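Local coordinates for uncharacterized protein (Borrelia turicatae, PDB 5VJ4) that is of unknown function but is a putative surface lipoprotein, probably lipid-binding, whose gene is differentially regulated as relapsing fever spirochetes pass between tick and mammal, at residues I255-V269 / Y323-D335. Sequence-based numbering, arbitrary orientation.
Sequences IVINATYDKDKFNNV and YSNIRGTFKGFTD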
loop_
_atom_site.group_PDB
_atom_site.type_symbol
_atom_site.label_atom_id
_atom_site.label_comp_id
_atom_site.label_asym_id
_atom_site.label_seq_id
_atom_site.Cartn_x
_atom_site.Cartn_y
_atom_site.Cartn_z
ATOM N N ILE A 255 15.131 12.289 9.228
ATOM C CA ILE A 255 14.635 13.171 8.170
ATOM C C ILE A 255 13.215 13.676 8.460
ATOM O O ILE A 255 12.909 14.836 8.191
ATOM C CB ILE A 255 14.723 12.503 6.782
ATOM C CG1 ILE A 255 16.188 12.229 6.420
ATOM C CG2 ILE A 255 14.061 13.358 5.703
ATOM C CD1 ILE A 255 16.385 11.237 5.285
ATOM N N VAL A 256 12.375 12.832 9.048
ATOM C CA VAL A 256 10.947 13.139 9.181
ATOM C C VAL A 256 10.540 13.838 10.493
ATOM O O VAL A 256 9.756 14.788 10.482
ATOM C CB VAL A 256 10.112 11.857 8.993
ATOM C CG1 VAL A 256 8.638 12.146 9.119
ATOM C CG2 VAL A 256 10.396 11.262 7.641
ATOM N N ILE A 257 11.055 13.346 11.609
ATOM C CA ILE A 257 10.640 13.806 12.928
ATOM C C ILE A 257 11.023 15.258 13.229
ATOM O O ILE A 257 12.144 15.697 12.999
ATOM C CB ILE A 257 11.105 12.821 14.017
ATOM C CG1 ILE A 257 10.539 11.448 13.653
ATOM C CG2 ILE A 257 10.625 13.224 15.403
ATOM C CD1 ILE A 257 10.894 10.368 14.619
ATOM N N ASN A 258 10.035 15.963 13.759
ATOM C CA ASN A 258 10.027 17.391 14.003
ATOM C C ASN A 258 9.652 17.723 15.421
ATOM O O ASN A 258 9.354 16.843 16.231
ATOM C CB ASN A 258 8.886 17.976 13.190
ATOM C CG ASN A 258 9.338 18.674 11.971
ATOM O OD1 ASN A 258 10.458 18.488 11.508
ATOM N ND2 ASN A 258 8.460 19.493 11.416
ATOM N N ALA A 259 9.607 19.015 15.708
ATOM C CA ALA A 259 8.922 19.465 16.891
ATOM C C ALA A 259 7.415 19.247 16.668
ATOM O O ALA A 259 6.723 18.811 17.573
ATOM C CB ALA A 259 9.244 20.909 17.165
ATOM N N THR A 260 6.937 19.514 15.458
ATOM C CA THR A 260 5.542 19.238 15.068
ATOM C C THR A 260 5.135 17.754 14.829
ATOM O O THR A 260 4.001 17.373 15.105
ATOM C CB THR A 260 5.174 20.033 13.810
ATOM O OG1 THR A 260 6.181 19.800 12.822
ATOM C CG2 THR A 260 5.109 21.515 14.118
ATOM N N TYR A 261 6.040 16.935 14.305
ATOM C CA TYR A 261 5.725 15.543 13.920
ATOM C C TYR A 261 6.680 14.658 14.706
ATOM O O TYR A 261 7.887 14.780 14.565
ATOM C CB TYR A 261 5.981 15.341 12.420
ATOM C CG TYR A 261 5.338 14.126 11.814
ATOM C CD1 TYR A 261 5.927 12.842 11.918
ATOM C CD2 TYR A 261 4.150 14.248 11.104
ATOM C CE1 TYR A 261 5.330 11.719 11.349
ATOM C CE2 TYR A 261 3.547 13.135 10.538
ATOM C CZ TYR A 261 4.131 11.884 10.666
ATOM O OH TYR A 261 3.506 10.812 10.119
ATOM N N ASP A 262 6.156 13.762 15.522
ATOM C CA ASP A 262 7.010 13.047 16.478
ATOM C C ASP A 262 7.126 11.545 16.179
ATOM O O ASP A 262 6.396 10.997 15.339
ATOM C CB ASP A 262 6.486 13.263 17.904
ATOM C CG ASP A 262 5.071 12.676 18.123
ATOM O OD1 ASP A 262 4.809 12.124 19.214
ATOM O OD2 ASP A 262 4.219 12.782 17.210
ATOM N N LYS A 263 8.019 10.887 16.915
ATOM C CA LYS A 263 8.308 9.469 16.743
ATOM C C LYS A 263 7.081 8.559 16.738
ATOM O O LYS A 263 7.059 7.542 16.040
ATOM C CB LYS A 263 9.334 8.999 17.772
ATOM C CG LYS A 263 9.993 7.656 17.495
ATOM C CD LYS A 263 10.874 7.586 16.235
ATOM C CE LYS A 263 11.672 6.289 16.082
ATOM N NZ LYS A 263 10.915 5.083 16.550
ATOM N N ASP A 264 6.052 8.942 17.484
ATOM C CA ASP A 264 4.847 8.121 17.588
ATOM C C ASP A 264 4.036 8.171 16.311
ATOM O O ASP A 264 3.554 7.120 15.844
ATOM C CB ASP A 264 3.977 8.563 18.768
ATOM C CG ASP A 264 4.506 8.082 20.106
ATOM O OD1 ASP A 264 5.403 7.216 20.118
ATOM O OD2 ASP A 264 4.013 8.571 21.147
ATOM N N LYS A 265 3.879 9.385 15.761
ATOM C CA LYS A 265 3.152 9.563 14.515
ATOM C C LYS A 265 3.832 8.801 13.392
ATOM O O LYS A 265 3.182 8.066 12.633
ATOM C CB LYS A 265 3.052 11.026 14.163
ATOM C CG LYS A 265 1.831 11.676 14.777
ATOM C CD LYS A 265 1.853 13.157 14.446
ATOM C CE LYS A 265 1.010 13.997 15.387
ATOM N NZ LYS A 265 1.621 15.357 15.321
ATOM N N PHE A 266 5.153 8.950 13.339
ATOM C CA PHE A 266 5.978 8.300 12.338
ATOM C C PHE A 266 5.771 6.806 12.436
ATOM O O PHE A 266 5.487 6.147 11.435
ATOM C CB PHE A 266 7.436 8.649 12.575
ATOM C CG PHE A 266 8.400 7.881 11.735
ATOM C CD1 PHE A 266 8.568 8.182 10.372
ATOM C CD2 PHE A 266 9.187 6.875 12.303
ATOM C CE1 PHE A 266 9.491 7.484 9.590
ATOM C CE2 PHE A 266 10.112 6.167 11.522
ATOM C CZ PHE A 266 10.266 6.476 10.166
ATOM N N ASN A 267 5.875 6.278 13.649
ATOM C CA ASN A 267 5.645 4.865 13.822
ATOM C C ASN A 267 4.246 4.382 13.467
ATOM O O ASN A 267 4.103 3.235 13.032
ATOM C CB ASN A 267 6.060 4.412 15.200
ATOM C CG ASN A 267 7.568 4.343 15.353
ATOM O OD1 ASN A 267 8.084 4.263 16.457
ATOM N ND2 ASN A 267 8.285 4.362 14.235
ATOM N N ASN A 268 3.232 5.250 13.614
ATOM C CA ASN A 268 1.895 4.821 13.283
ATOM C C ASN A 268 1.697 4.580 11.793
ATOM O O ASN A 268 1.042 3.601 11.398
ATOM C CB ASN A 268 0.779 5.706 13.839
ATOM C CG ASN A 268 -0.619 5.092 13.570
ATOM O OD1 ASN A 268 -1.638 5.782 13.487
ATOM N ND2 ASN A 268 -0.654 3.768 13.392
ATOM N N VAL A 269 2.272 5.436 10.961
ATOM C CA VAL A 269 2.137 5.184 9.513
ATOM C C VAL A 269 2.842 3.900 9.115
ATOM O O VAL A 269 2.309 3.133 8.304
ATOM C CB VAL A 269 2.499 6.359 8.591
ATOM C CG1 VAL A 269 1.630 7.541 8.906
ATOM C CG2 VAL A 269 3.859 6.818 8.903
ATOM N N TYR A 323 14.178 14.791 0.377
ATOM C CA TYR A 323 13.874 14.904 1.807
ATOM C C TYR A 323 12.518 15.581 2.066
ATOM O O TYR A 323 11.724 15.122 2.888
ATOM C CB TYR A 323 14.984 15.641 2.517
ATOM C CG TYR A 323 16.219 14.809 2.849
ATOM C CD1 TYR A 323 16.523 13.610 2.174
ATOM C CD2 TYR A 323 17.109 15.257 3.831
ATOM C CE1 TYR A 323 17.673 12.883 2.499
ATOM C CE2 TYR A 323 18.246 14.540 4.169
ATOM C CZ TYR A 323 18.537 13.367 3.507
ATOM O OH TYR A 323 19.685 12.698 3.879
ATOM N N SER A 324 12.222 16.612 1.296
ATOM C CA SER A 324 10.909 17.243 1.349
ATOM C C SER A 324 9.779 16.288 0.963
ATOM O O SER A 324 8.740 16.274 1.623
ATOM C CB SER A 324 10.880 18.522 0.498
ATOM O OG SER A 324 9.562 18.844 0.100
ATOM N N ASN A 325 9.976 15.497 -0.095
ATOM C CA ASN A 325 8.973 14.500 -0.493
ATOM C C ASN A 325 8.702 13.546 0.669
ATOM O O ASN A 325 7.548 13.179 0.897
ATOM C CB ASN A 325 9.416 13.709 -1.734
ATOM C CG ASN A 325 9.116 14.417 -3.051
ATOM O OD1 ASN A 325 9.031 15.624 -3.114
ATOM N ND2 ASN A 325 8.980 13.650 -4.115
ATOM N N ILE A 326 9.752 13.174 1.414
ATOM C CA ILE A 326 9.607 12.210 2.503
ATOM C C ILE A 326 8.721 12.805 3.605
ATOM O O ILE A 326 7.666 12.249 3.935
ATOM C CB ILE A 326 10.962 11.736 3.060
ATOM C CG1 ILE A 326 11.844 11.162 1.958
ATOM C CG2 ILE A 326 10.759 10.673 4.124
ATOM C CD1 ILE A 326 13.236 10.765 2.434
ATOM N N ARG A 327 9.135 13.959 4.130
ATOM C CA ARG A 327 8.364 14.680 5.140
ATOM C C ARG A 327 6.895 14.830 4.715
ATOM O O ARG A 327 5.985 14.444 5.470
ATOM C CB ARG A 327 8.986 16.042 5.425
ATOM C CG ARG A 327 10.284 15.952 6.169
ATOM C CD ARG A 327 10.794 17.310 6.616
ATOM N NE ARG A 327 12.260 17.337 6.548
ATOM C CZ ARG A 327 12.971 18.070 5.692
ATOM N NH1 ARG A 327 12.374 18.888 4.822
ATOM N NH2 ARG A 327 14.295 18.000 5.724
ATOM N N GLY A 328 6.685 15.357 3.502
ATOM C CA GLY A 328 5.333 15.570 2.950
ATOM C C GLY A 328 4.466 14.309 2.907
ATOM O O GLY A 328 3.260 14.359 3.162
ATOM N N THR A 329 5.069 13.169 2.584
ATOM C CA THR A 329 4.267 11.987 2.413
ATOM C C THR A 329 3.847 11.465 3.791
ATOM O O THR A 329 2.723 10.995 3.967
ATOM C CB THR A 329 4.938 10.933 1.487
ATOM O OG1 THR A 329 3.951 10.012 1.011
ATOM C CG2 THR A 329 6.026 10.145 2.192
ATOM N N PHE A 330 4.721 11.584 4.773
ATOM C CA PHE A 330 4.344 11.145 6.114
ATOM C C PHE A 330 3.296 12.055 6.755
ATOM O O PHE A 330 2.326 11.572 7.333
ATOM C CB PHE A 330 5.559 11.038 7.009
ATOM C CG PHE A 330 6.260 9.755 6.872
ATOM C CD1 PHE A 330 5.801 8.657 7.540
ATOM C CD2 PHE A 330 7.358 9.622 6.028
ATOM C CE1 PHE A 330 6.408 7.422 7.393
ATOM C CE2 PHE A 330 7.990 8.408 5.891
ATOM C CZ PHE A 330 7.504 7.298 6.585
ATOM N N LYS A 331 3.497 13.367 6.641
ATOM C CA LYS A 331 2.560 14.323 7.186
ATOM C C LYS A 331 1.171 14.099 6.557
ATOM O O LYS A 331 0.175 13.873 7.254
ATOM C CB LYS A 331 3.056 15.766 7.000
ATOM C CG LYS A 331 1.931 16.793 7.142
ATOM C CD LYS A 331 2.356 18.244 7.315
ATOM C CE LYS A 331 1.247 19.021 8.018
ATOM N NZ LYS A 331 1.148 20.449 7.600
ATOM N N GLY A 332 1.121 14.134 5.238
ATOM C CA GLY A 332 -0.117 13.913 4.538
ATOM C C GLY A 332 -0.765 12.604 4.939
ATOM O O GLY A 332 -1.992 12.471 4.896
ATOM N N PHE A 333 0.044 11.632 5.348
ATOM C CA PHE A 333 -0.534 10.365 5.719
ATOM C C PHE A 333 -1.264 10.519 7.047
ATOM O O PHE A 333 -2.451 10.247 7.118
ATOM C CB PHE A 333 0.532 9.308 5.807
ATOM C CG PHE A 333 -0.002 7.922 5.904
ATOM C CD1 PHE A 333 -0.635 7.471 7.060
ATOM C CD2 PHE A 333 0.152 7.039 4.840
ATOM C CE1 PHE A 333 -1.115 6.175 7.152
ATOM C CE2 PHE A 333 -0.333 5.739 4.915
ATOM C CZ PHE A 333 -0.972 5.303 6.072
ATOM N N THR A 334 -0.569 10.974 8.086
ATOM C CA THR A 334 -1.229 11.155 9.386
ATOM C C THR A 334 -2.345 12.198 9.314
ATOM O O THR A 334 -3.286 12.136 10.089
ATOM C CB THR A 334 -0.251 11.538 10.505
ATOM O OG1 THR A 334 0.635 12.495 9.976
ATOM C CG2 THR A 334 0.556 10.327 10.968
ATOM N N ASP A 335 -2.275 13.114 8.354
ATOM C CA ASP A 335 -3.347 14.107 8.212
ATOM C C ASP A 335 -4.607 13.625 7.518
ATOM O O ASP A 335 -5.573 14.373 7.442
ATOM C CB ASP A 335 -2.867 15.388 7.516
ATOM C CG ASP A 335 -1.919 16.195 8.359
ATOM O OD1 ASP A 335 -1.261 17.057 7.754
ATOM O OD2 ASP A 335 -1.823 15.986 9.595
#
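Arg327 reaches across to the closing turn of helix 243-256 and gives its NE to the carbonyl oxygen of Ile255, 3.1 Å away. This is the one clear hydrogen bond between 255-269 and 323-335. The oxygen lies close to the guanidinium plane, and NE approaches it nearly head-on. A helix's last carbonyls lack the amides of a following turn, so a long arginine with a donor well out along its chain suits this place. Beside it, Ile255 lays CD1 over one face of the Tyr323 ring, 3.7 Å from the centroid, a CH-pi contact between a slim branch and a flat surface.

Deeper in, the compact Val256 is shared: CG2 meets Ile326 CG2 at 3.6 Å, while its other methyl, CG1, set anti to the backbone N (chi1 -180°), lies against CB of Phe330. The broad Phe330 ring can meet Phe266 as well, whose flat ring brings CE1 over one face; the pair is oblique, neither stacked nor edge-to-face, with planes at 42° and centroids 5.1 Å apart. Leu270 and Met281 of helix 263-301 add to the apolar surroundings of Phe330, and Ile249 and Ile252 touch Phe266.

The ring of Tyr261 lies against the backbone of 323-334, and its para hydroxyl brings a polar atom within 3.1 Å of Phe330 O; Thr334, small and polar, sets OG1 at the ring's edge. Farther along, the beta-branched Val269 presents CB compactly to one face of Phe333, whose side chain also packs on Tyr276 of the second subunit.

Helices 263-269 and 323-334 cross at 84°, their axes 9.8 Å apart. The loop carrying Tyr261 links helix 243-256 to helix 263-301, and this helix-loop-helix corner packs on the C-terminal part of helix 308-334: near-orthogonal helix packing in an all-alpha fold.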